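Local coordinates for peroxide stress regulator PerR, FUR family (Streptococcus pyogenes, PDB 4LMY), which probably senses peroxide through a bound metal and controls transcription by binding DNA, as a two-subunit zinc-containing regulator of the ferric uptake regulator family, at residues B[27-30]-B[31-34]; B[47-50]-B[51-55]; B[102-105]-B[106-109]; B[141-145]-B[146-150]. All blocks are in the same frame, centred on the assembly; numbering follows the deposited sequence.

Contact 1 (B[27-30]-B[31-34]); sequences ITET and RKAI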
loop_
_atom_site.group_PDB
_atom_site.type_symbol
_atom_site.label_atom_id
_atom_site.label_comp_id
_atom_site.label_asym_id
_atom_site.label_seq_id
_atom_site.Cartn_x
_atom_site.Cartn_y
_atom_site.Cartn_z
ATOM N N ILE B 27 19.298 21.854 -3.729
ATOM C CA ILE B 27 19.242 20.726 -2.815
ATOM C C ILE B 27 20.507 20.674 -1.967
ATOM O O ILE B 27 21.518 20.093 -2.361
ATOM C CB ILE B 27 19.029 19.407 -3.578
ATOM C CG1 ILE B 27 17.728 19.478 -4.380
ATOM C CG2 ILE B 27 18.988 18.232 -2.624
ATOM C CD1 ILE B 27 17.481 18.276 -5.251
ATOM N N THR B 28 20.445 21.312 -0.803
ATOM C CA THR B 28 21.555 21.315 0.135
ATOM C C THR B 28 21.564 20.008 0.920
ATOM O O THR B 28 20.583 19.265 0.913
ATOM C CB THR B 28 21.433 22.477 1.132
ATOM O OG1 THR B 28 20.275 22.282 1.951
ATOM C CG2 THR B 28 21.311 23.810 0.395
ATOM N N GLU B 29 22.674 19.730 1.597
ATOM C CA GLU B 29 22.776 18.541 2.435
ATOM C C GLU B 29 21.804 18.624 3.610
ATOM O O GLU B 29 21.255 17.610 4.053
ATOM C CB GLU B 29 24.212 18.357 2.934
ATOM C CG GLU B 29 25.215 18.081 1.825
ATOM C CD GLU B 29 24.898 16.807 1.064
ATOM O OE1 GLU B 29 24.617 15.781 1.716
ATOM O OE2 GLU B 29 24.919 16.835 -0.183
ATOM N N THR B 30 21.591 19.839 4.104
ATOM C CA THR B 30 20.654 20.072 5.195
ATOM C C THR B 30 19.227 19.791 4.736
ATOM O O THR B 30 18.434 19.192 5.462
ATOM C CB THR B 30 20.759 21.522 5.714
ATOM O OG1 THR B 30 22.005 21.690 6.403
ATOM C CG2 THR B 30 19.623 21.832 6.668
ATOM N N ARG B 31 18.914 20.213 3.513
ATOM C CA ARG B 31 17.594 19.981 2.942
ATOM C C ARG B 31 17.321 18.490 2.784
ATOM O O ARG B 31 16.220 18.017 3.071
ATOM C CB ARG B 31 17.457 20.703 1.602
ATOM C CG ARG B 31 16.124 20.496 0.906
ATOM C CD ARG B 31 15.752 21.719 0.085
ATOM N NE ARG B 31 15.375 22.847 0.933
ATOM C CZ ARG B 31 15.507 24.123 0.583
ATOM N NH1 ARG B 31 16.020 24.439 -0.597
ATOM N NH2 ARG B 31 15.134 25.085 1.418
ATOM N N LYS B 32 18.333 17.751 2.341
ATOM C CA LYS B 32 18.213 16.303 2.207
ATOM C C LYS B 32 17.998 15.640 3.563
ATOM O O LYS B 32 17.205 14.704 3.689
ATOM C CB LYS B 32 19.452 15.721 1.526
ATOM C CG LYS B 32 19.522 16.021 0.044
ATOM C CD LYS B 32 20.650 15.260 -0.636
ATOM C CE LYS B 32 21.925 16.079 -0.700
ATOM N NZ LYS B 32 23.061 15.290 -1.258
ATOM N N ALA B 33 18.708 16.132 4.573
ATOM C CA ALA B 33 18.595 15.589 5.924
ATOM C C ALA B 33 17.201 15.793 6.506
ATOM O O ALA B 33 16.651 14.900 7.150
ATOM C CB ALA B 33 19.637 16.209 6.829
ATOM N N ILE B 34 16.631 16.969 6.278
ATOM C CA ILE B 34 15.314 17.289 6.813
ATOM C C ILE B 34 14.213 16.489 6.109
ATOM O O ILE B 34 13.282 15.999 6.752
ATOM C CB ILE B 34 15.045 18.808 6.754
ATOM C CG1 ILE B 34 15.980 19.532 7.726
ATOM C CG2 ILE B 34 13.597 19.116 7.088
ATOM C CD1 ILE B 34 15.936 21.036 7.626
#
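With chi1 at 65°, Thr-28 sets OG1 between its own backbone N and carbonyl carbon, and from there the oxygen reaches forward to the amide of Arg-31. This is an N-cap: Thr-28 stands just before helix 29-40, and OG1 accepts from Arg-31 N at 2.9 Å. Threonine suits the place because its short hydroxyl can stand in for the carbonyl that a preceding helical turn would have supplied. Ordinary helical bonding then takes over, from Lys-32 N to Thr-28 O, Ala-33 N to Glu-29 O and Ile-34 N to Thr-30 O. Thr-28 OG1 also lies 3.2 Å from Arg-31 CB. Arginine suits the place because its far end, turned away from the cap, reaches Asn-69 OD1 of helix 63-75 through NE and Arg-26 O through NH1.

On another flank, Glu-29 and Lys-32 run side by side, pointing the same way. Glu-29 folds at chi2 (-61°) and Lys-32 bends at chi3, which brings the two charges together one turn apart. The negative charge in the first turn would also be expected to interact favourably with the helix dipole. Ile-27 crosses the lysine at about a right angle, its CG2 resting 3.5 Å from Lys-32 CG, an apolar branch laid on the aliphatic part of a long chain. Thr-30 and Ile-34 lie alongside each other, Thr-30 CG2 against Ile-34 CD1. The salt bridge itself is short, 2.6 Å from Lys-32 NZ to Glu-29 OE2, with the ammonium on the syn side of that oxygen and 32° out of the carboxylate plane.

Contact 2 (B[47-50]-B[51-55]); sequences ADKI and YRDLQ
The guanidinium of Arg-52 has the backbone at Lys-49 on one face, CA standing 3.6 Å above the plane and displaced toward the rim, while Asp-48 OD2 meets its edge in the plane. That edge contact is a salt bridge and a nearly straight hydrogen bond, Arg-52 NE to Asp-48 OD2 at 2.6 Å with 170° at the hydrogen. Relative to the carboxylate, NE comes from above, 47° out of its plane. The ring of Tyr-51 has Asp-48 OD1 near its own edge, 4.1 Å from CD2.

Next along the helix, bends at chi2 and chi4 curl Lys-49 back, and its NZ meets Asp-53 OD2 at 2.8 Å on the syn side, with a weaker bond to Asp-53 OD1 at 3.1 Å. Tyr-37 OH is a second partner of Asp-53 OD2. Both are i to i+4 salt bridges, in which a long basic chain reaches a short acid one turn away; Asp-48 and Arg-52 are exposed to solvent.

Ile-50 and Leu-54 lie side by side on the apolar flank, where Ile-50 CG2 is 3.9 Å from Leu-54 CD1. Branched aliphatic residues fit because this flank of helix 47-54, part of the probable DNA-binding domain, as in the winged-helix domain of Fur-family regulators, faces inward: Ile-50 packs on Met-38 of helix 29-40 and on Val-66 and Leu-70 of helix 63-75, and Leu-54 touches Ile-34.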
loop_
_atom_site.group_PDB
_atom_site.type_symbol
_atom_site.label_atom_id
_atom_site.label_comp_id
_atom_site.label_asym_id
_atom_site.label_seq_id
_atom_site.Cartn_x
_atom_site.Cartn_y
_atom_site.Cartn_z
ATOM N N ALA B 47 8.841 22.184 14.886
ATOM C CA ALA B 47 10.059 22.728 14.300
ATOM C C ALA B 47 11.224 22.590 15.273
ATOM O O ALA B 47 12.354 22.321 14.866
ATOM C CB ALA B 47 9.859 24.185 13.916
ATOM N N ASP B 48 10.941 22.770 16.562
ATOM C CA ASP B 48 11.968 22.660 17.593
ATOM C C ASP B 48 12.507 21.239 17.698
ATOM O O ASP B 48 13.711 21.038 17.851
ATOM C CB ASP B 48 11.432 23.109 18.954
ATOM C CG ASP B 48 12.516 23.170 20.014
ATOM O OD1 ASP B 48 13.430 24.011 19.881
ATOM O OD2 ASP B 48 12.455 22.382 20.981
ATOM N N LYS B 49 11.609 20.260 17.615
ATOM C CA LYS B 49 11.992 18.853 17.689
ATOM C C LYS B 49 12.926 18.478 16.546
ATOM O O LYS B 49 13.961 17.847 16.763
ATOM C CB LYS B 49 10.760 17.947 17.663
ATOM C CG LYS B 49 11.098 16.463 17.587
ATOM C CD LYS B 49 10.767 15.743 18.880
ATOM C CE LYS B 49 11.274 14.309 18.860
ATOM N NZ LYS B 49 12.683 14.196 19.333
ATOM N N ILE B 50 12.551 18.868 15.331
ATOM C CA ILE B 50 13.391 18.650 14.159
ATOM C C ILE B 50 14.761 19.275 14.383
ATOM O O ILE B 50 15.793 18.635 14.177
ATOM C CB ILE B 50 12.768 19.279 12.897
ATOM C CG1 ILE B 50 11.377 18.700 12.628
ATOM C CG2 ILE B 50 13.683 19.081 11.699
ATOM C CD1 ILE B 50 10.619 19.419 11.530
ATOM N N TYR B 51 14.754 20.529 14.822
ATOM C CA TYR B 51 15.976 21.268 15.102
ATOM C C TYR B 51 16.857 20.551 16.123
ATOM O O TYR B 51 18.054 20.384 15.905
ATOM C CB TYR B 51 15.628 22.680 15.585
ATOM C CG TYR B 51 16.790 23.449 16.168
ATOM C CD1 TYR B 51 17.923 23.715 15.413
ATOM C CD2 TYR B 51 16.745 23.922 17.473
ATOM C CE1 TYR B 51 18.988 24.417 15.944
ATOM C CE2 TYR B 51 17.803 24.628 18.013
ATOM C CZ TYR B 51 18.922 24.873 17.243
ATOM O OH TYR B 51 19.979 25.575 17.775
ATOM N N ARG B 52 16.258 20.118 17.228
ATOM C CA ARG B 52 17.009 19.449 18.290
ATOM C C ARG B 52 17.577 18.096 17.861
ATOM O O ARG B 52 18.684 17.729 18.259
ATOM C CB ARG B 52 16.150 19.288 19.549
ATOM C CG ARG B 52 15.991 20.568 20.359
ATOM C CD ARG B 52 15.270 20.321 21.679
ATOM N NE ARG B 52 13.825 20.178 21.512
ATOM C CZ ARG B 52 13.185 19.014 21.473
ATOM N NH1 ARG B 52 13.859 17.877 21.591
ATOM N NH2 ARG B 52 11.868 18.986 21.319
ATOM N N ASP B 53 16.824 17.361 17.049
ATOM C CA ASP B 53 17.241 16.026 16.624
ATOM C C ASP B 53 18.361 16.046 15.587
ATOM O O ASP B 53 19.206 15.151 15.562
ATOM C CB ASP B 53 16.051 15.226 16.090
ATOM C CG ASP B 53 15.151 14.714 17.194
ATOM O OD1 ASP B 53 15.561 14.776 18.373
ATOM O OD2 ASP B 53 14.038 14.241 16.884
ATOM N N LEU B 54 18.364 17.062 14.730
ATOM C CA LEU B 54 19.361 17.148 13.665
ATOM C C LEU B 54 20.585 17.970 14.064
ATOM O O LEU B 54 21.627 17.897 13.413
ATOM C CB LEU B 54 18.733 17.714 12.388
ATOM C CG LEU B 54 17.744 16.788 11.678
ATOM C CD1 LEU B 54 17.060 17.509 10.530
ATOM C CD2 LEU B 54 18.466 15.550 11.175
ATOM N N GLN B 55 20.445 18.751 15.132
ATOM C CA GLN B 55 21.533 19.584 15.654
ATOM C C GLN B 55 22.909 18.901 15.791
ATOM O O GLN B 55 23.917 19.483 15.389
ATOM C CB GLN B 55 21.123 20.247 16.979
ATOM C CG GLN B 55 22.273 20.870 17.755
ATOM C CD GLN B 55 22.897 22.047 17.034
ATOM O OE1 GLN B 55 22.277 22.656 16.161
ATOM N NE2 GLN B 55 24.131 22.375 17.395
#

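Contact 3 (B[102-105]-B[106-109]); sequences VVCE and ICGK. With ZN (zinc ion), chain F.
Cys-104 and Cys-107 meet at a zinc ion from opposite ends of a tight turn, and they do so with different first torsions. Cys-104 has SG anti to its backbone N (chi1 -177°), carrying the sulfur off the end of strand 98-104 into the turn. Cys-107 uses 74°, with SG held between its own N and carbonyl carbon, a rotation that turns the sulfur back to the same metal. Cys-104 SG and Cys-107 SG each lie 2.3 Å from the zinc ion and 3.8 Å from each other.

The turn wraps its amides round the first sulfur. Cys-107 N points at Cys-104 SG from 3.5 Å with 169° at the hydrogen, Ile-106 N adds a weak bond, and Lys-109 N similarly serves Cys-107 SG. Gly-108, at a positive phi, takes a backbone shape in which a side chain would jam against the preceding carbonyl; it lets the chain turn back, its N bonding to Cys-104 O at 2.9 Å. Cys-104 N in turn gives to Lys-109 O at 2.9 Å, closing the loop.

Ile-106 sets CB 4.0 Å from Cys-104 SG and turns its aliphatic branches onto Ile-143 and onto Pro-153 and Leu-156. Glu-105, bent at chi2, leaves the turn altogether: its carboxylate binds Thr-134 and Arg-135 of the second subunit.

Chemically, this is one CxxC half of a four-cysteine site, completed by Cys-144 and Cys-147. Amide hydrogens directed at sulfur would be expected to draw off part of the thiolate charge and so favour several such ligands gathered on one zinc ion.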
loop_
_atom_site.group_PDB
_atom_site.type_symbol
_atom_site.label_atom_id
_atom_site.label_comp_id
_atom_site.label_asym_id
_atom_site.label_seq_id
_atom_site.Cartn_x
_atom_site.Cartn_y
_atom_site.Cartn_z
ATOM N N VAL B 102 4.310 -0.647 -12.650
ATOM C CA VAL B 102 3.535 -1.860 -12.862
ATOM C C VAL B 102 4.080 -2.539 -14.115
ATOM O O VAL B 102 4.188 -1.919 -15.175
ATOM C CB VAL B 102 2.006 -1.597 -12.945
ATOM C CG1 VAL B 102 1.666 -0.621 -14.059
ATOM C CG2 VAL B 102 1.253 -2.907 -13.119
ATOM N N VAL B 103 4.463 -3.803 -13.979
ATOM C CA VAL B 103 5.130 -4.517 -15.060
ATOM C C VAL B 103 4.221 -5.589 -15.642
ATOM O O VAL B 103 3.594 -6.342 -14.898
ATOM C CB VAL B 103 6.432 -5.185 -14.561
ATOM C CG1 VAL B 103 7.160 -5.854 -15.712
ATOM C CG2 VAL B 103 7.329 -4.158 -13.874
ATOM N N CYS B 104 4.143 -5.660 -16.968
ATOM C CA CYS B 104 3.309 -6.670 -17.606
ATOM C C CYS B 104 3.965 -8.039 -17.525
ATOM O O CYS B 104 5.099 -8.220 -17.966
ATOM C CB CYS B 104 3.004 -6.320 -19.065
ATOM S SG CYS B 104 1.890 -7.517 -19.866
ATOM N N GLU B 105 3.239 -8.997 -16.958
ATOM C CA GLU B 105 3.738 -10.354 -16.786
ATOM C C GLU B 105 4.022 -11.024 -18.126
ATOM O O GLU B 105 4.887 -11.892 -18.222
ATOM C CB GLU B 105 2.720 -11.191 -16.011
ATOM C CG GLU B 105 2.288 -10.592 -14.685
ATOM C CD GLU B 105 2.893 -11.310 -13.498
ATOM O OE1 GLU B 105 2.190 -11.453 -12.476
ATOM O OE2 GLU B 105 4.066 -11.725 -13.585
ATOM N N ILE B 106 3.290 -10.613 -19.157
ATOM C CA ILE B 106 3.390 -11.246 -20.471
ATOM C C ILE B 106 4.449 -10.630 -21.392
ATOM O O ILE B 106 5.263 -11.351 -21.970
ATOM C CB ILE B 106 2.022 -11.251 -21.190
ATOM C CG1 ILE B 106 0.994 -12.028 -20.359
ATOM C CG2 ILE B 106 2.151 -11.837 -22.584
ATOM C CD1 ILE B 106 -0.392 -12.081 -20.974
ATOM N N CYS B 107 4.440 -9.306 -21.530
ATOM C CA CYS B 107 5.328 -8.651 -22.493
ATOM C C CYS B 107 6.443 -7.834 -21.846
ATOM O O CYS B 107 7.398 -7.444 -22.518
ATOM C CB CYS B 107 4.530 -7.774 -23.464
ATOM S SG CYS B 107 3.919 -6.228 -22.751
ATOM N N GLY B 108 6.321 -7.574 -20.547
ATOM C CA GLY B 108 7.353 -6.863 -19.811
ATOM C C GLY B 108 7.257 -5.351 -19.870
ATOM O O GLY B 108 8.090 -4.647 -19.293
ATOM N N LYS B 109 6.241 -4.846 -20.563
ATOM C CA LYS B 109 6.052 -3.407 -20.676
ATOM C C LYS B 109 5.778 -2.797 -19.309
ATOM O O LYS B 109 5.035 -3.359 -18.502
ATOM C CB LYS B 109 4.919 -3.076 -21.649
ATOM C CG LYS B 109 4.864 -1.615 -22.051
ATOM C CD LYS B 109 4.127 -1.425 -23.367
ATOM C CE LYS B 109 4.156 0.035 -23.801
ATOM N NZ LYS B 109 3.924 0.196 -25.265
HETATM ZN ZN ZN F . 1.761 -6.736 -22.006
#

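Contact 4 (B[141-145]-B[146-150]); sequences YGICP and DCQAK. With ZN (zinc ion), chain F.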
loop_
_atom_site.group_PDB
_atom_site.type_symbol
_atom_site.label_atom_id
_atom_site.label_comp_id
_atom_site.label_asym_id
_atom_site.label_seq_id
_atom_site.Cartn_x
_atom_site.Cartn_y
_atom_site.Cartn_z
ATOM N N TYR B 141 2.603 -6.032 -10.525
ATOM C CA TYR B 141 2.582 -6.829 -11.741
ATOM C C TYR B 141 1.157 -6.950 -12.250
ATOM O O TYR B 141 0.205 -6.901 -11.473
ATOM C CB TYR B 141 3.189 -8.209 -11.489
ATOM C CG TYR B 141 4.653 -8.154 -11.134
ATOM C CD1 TYR B 141 5.630 -8.231 -12.118
ATOM C CD2 TYR B 141 5.061 -8.016 -9.814
ATOM C CE1 TYR B 141 6.974 -8.173 -11.796
ATOM C CE2 TYR B 141 6.401 -7.957 -9.483
ATOM C CZ TYR B 141 7.353 -8.038 -10.478
ATOM O OH TYR B 141 8.688 -7.980 -10.148
ATOM N N GLY B 142 1.011 -7.090 -13.560
ATOM C CA GLY B 142 -0.307 -7.183 -14.147
ATOM C C GLY B 142 -0.264 -7.480 -15.627
ATOM O O GLY B 142 0.780 -7.831 -16.165
ATOM N N ILE B 143 -1.412 -7.352 -16.275
ATOM C CA ILE B 143 -1.500 -7.534 -17.714
ATOM C C ILE B 143 -1.822 -6.184 -18.342
ATOM O O ILE B 143 -2.832 -5.564 -18.007
ATOM C CB ILE B 143 -2.596 -8.548 -18.082
ATOM C CG1 ILE B 143 -2.463 -9.817 -17.235
ATOM C CG2 ILE B 143 -2.546 -8.881 -19.568
ATOM C CD1 ILE B 143 -1.163 -10.558 -17.447
ATOM N N CYS B 144 -0.957 -5.725 -19.239
ATOM C CA CYS B 144 -1.160 -4.442 -19.910
ATOM C C CYS B 144 -2.383 -4.503 -20.833
ATOM O O CYS B 144 -2.777 -5.586 -21.264
ATOM C CB CYS B 144 0.104 -4.030 -20.682
ATOM S SG CYS B 144 0.405 -4.939 -22.235
ATOM N N PRO B 145 -3.006 -3.342 -21.111
ATOM C CA PRO B 145 -4.187 -3.291 -21.982
ATOM C C PRO B 145 -3.993 -4.021 -23.318
ATOM O O PRO B 145 -4.907 -4.712 -23.767
ATOM C CB PRO B 145 -4.382 -1.790 -22.206
ATOM C CG PRO B 145 -3.889 -1.175 -20.932
ATOM C CD PRO B 145 -2.725 -2.031 -20.494
ATOM N N ASP B 146 -2.820 -3.888 -23.927
ATOM C CA ASP B 146 -2.562 -4.531 -25.212
ATOM C C ASP B 146 -2.550 -6.054 -25.103
ATOM O O ASP B 146 -3.047 -6.750 -25.989
ATOM C CB ASP B 146 -1.257 -4.024 -25.834
ATOM C CG ASP B 146 -1.402 -2.643 -26.446
ATOM O OD1 ASP B 146 -2.550 -2.215 -26.686
ATOM O OD2 ASP B 146 -0.368 -1.988 -26.693
ATOM N N CYS B 147 -1.989 -6.571 -24.014
ATOM C CA CYS B 147 -1.929 -8.015 -23.812
ATOM C C CYS B 147 -3.287 -8.592 -23.423
ATOM O O CYS B 147 -3.567 -9.760 -23.687
ATOM C CB CYS B 147 -0.870 -8.383 -22.769
ATOM S SG CYS B 147 0.821 -8.404 -23.415
ATOM N N GLN B 148 -4.122 -7.774 -22.793
ATOM C CA GLN B 148 -5.470 -8.198 -22.425
ATOM C C GLN B 148 -6.297 -8.504 -23.670
ATOM O O GLN B 148 -7.215 -9.321 -23.631
ATOM C CB GLN B 148 -6.171 -7.123 -21.591
ATOM C CG GLN B 148 -5.555 -6.892 -20.222
ATOM C CD GLN B 148 -6.151 -5.698 -19.500
ATOM O OE1 GLN B 148 -5.426 -4.849 -18.983
ATOM N NE2 GLN B 148 -7.477 -5.630 -19.454
ATOM N N ALA B 149 -5.961 -7.845 -24.774
ATOM C CA ALA B 149 -6.712 -7.992 -26.017
ATOM C C ALA B 149 -6.218 -9.156 -26.872
ATOM O O ALA B 149 -6.855 -9.520 -27.860
ATOM C CB ALA B 149 -6.677 -6.697 -26.813
ATOM N N LYS B 150 -5.083 -9.736 -26.495
ATOM C CA LYS B 150 -4.510 -10.850 -27.245
ATOM C C LYS B 150 -4.849 -12.192 -26.604
ATOM O O LYS B 150 -5.292 -12.250 -25.458
ATOM C CB LYS B 150 -2.990 -10.700 -27.360
ATOM C CG LYS B 150 -2.538 -9.459 -28.111
ATOM C CD LYS B 150 -1.024 -9.392 -28.195
ATOM C CE LYS B 150 -0.569 -8.242 -29.078
ATOM N NZ LYS B 150 -0.946 -6.915 -28.519
HETATM ZN ZN ZN F . 1.761 -6.736 -22.006
#
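Cys-144 and Cys-147 are joined first by metal coordination: SG of Cys-144 lies 2.3 Å from the zinc ion and SG of Cys-147 2.4 Å. The two sulfurs reach it by different rotations. Cys-144 has chi1 75°, SG between its backbone N and carbonyl carbon, whereas Cys-147 has -80°, SG beside its N.

The hydrogen bonds build a short, loosely held helix directly after strand 140-143. Cys-144 is its N-cap, and its SG accepts a weak capping bond from Cys-147 N at 3.4 Å; the same sulfur thus both binds the metal and weakly caps the helix. Gln-148 N bonds to Cys-144 O at 3.0 Å. Pro-145 suits the first turn, where its missing N-H costs no helical bond and its ring fixes phi. Toward the C-terminal side, Lys-150 N bonds to Cys-147 O.

Apolar contact comes from Ile-143, whose CG2 sits 3.6 Å from Cys-147 CB and 3.7 Å from Gln-148 CG. The methyl branch lies against the Cys-147 and Gln-148 side of the helix, while Ile-106 touches both Ile-143 and Cys-147.

Across the interface, residues 141-143 pair antiparallel with a strand of the second subunit, whose Arg-135 makes a cation-pi contact with Tyr-141. With Cys-104 and Cys-107 completing the ligands, the arrangement is the second CxxC of a four-cysteine zinc site, as in many Fur-family regulators.

From the N terminus, contact 1 opens helix 29-40 and contact 2 makes up helix 47-54, the next helix in the chain. They meet where Ile-34 CG1 lies 3.6 Å from Leu-54 CD1, joining two helices of the probable DNA-binding half. Contact 3 closes the turn between strands 98-104 and 110-115, and contact 4 turns strand 140-143 into a short helix. All four are in series; none nests or crosses. Contacts 3 and 4, with centres about 8 Å apart, share one zinc ion and neighbouring parallel strands, and both touch the second subunit. They lie beyond the chain's centre from contacts 1 and 2, whose centres are at least 36 Å away.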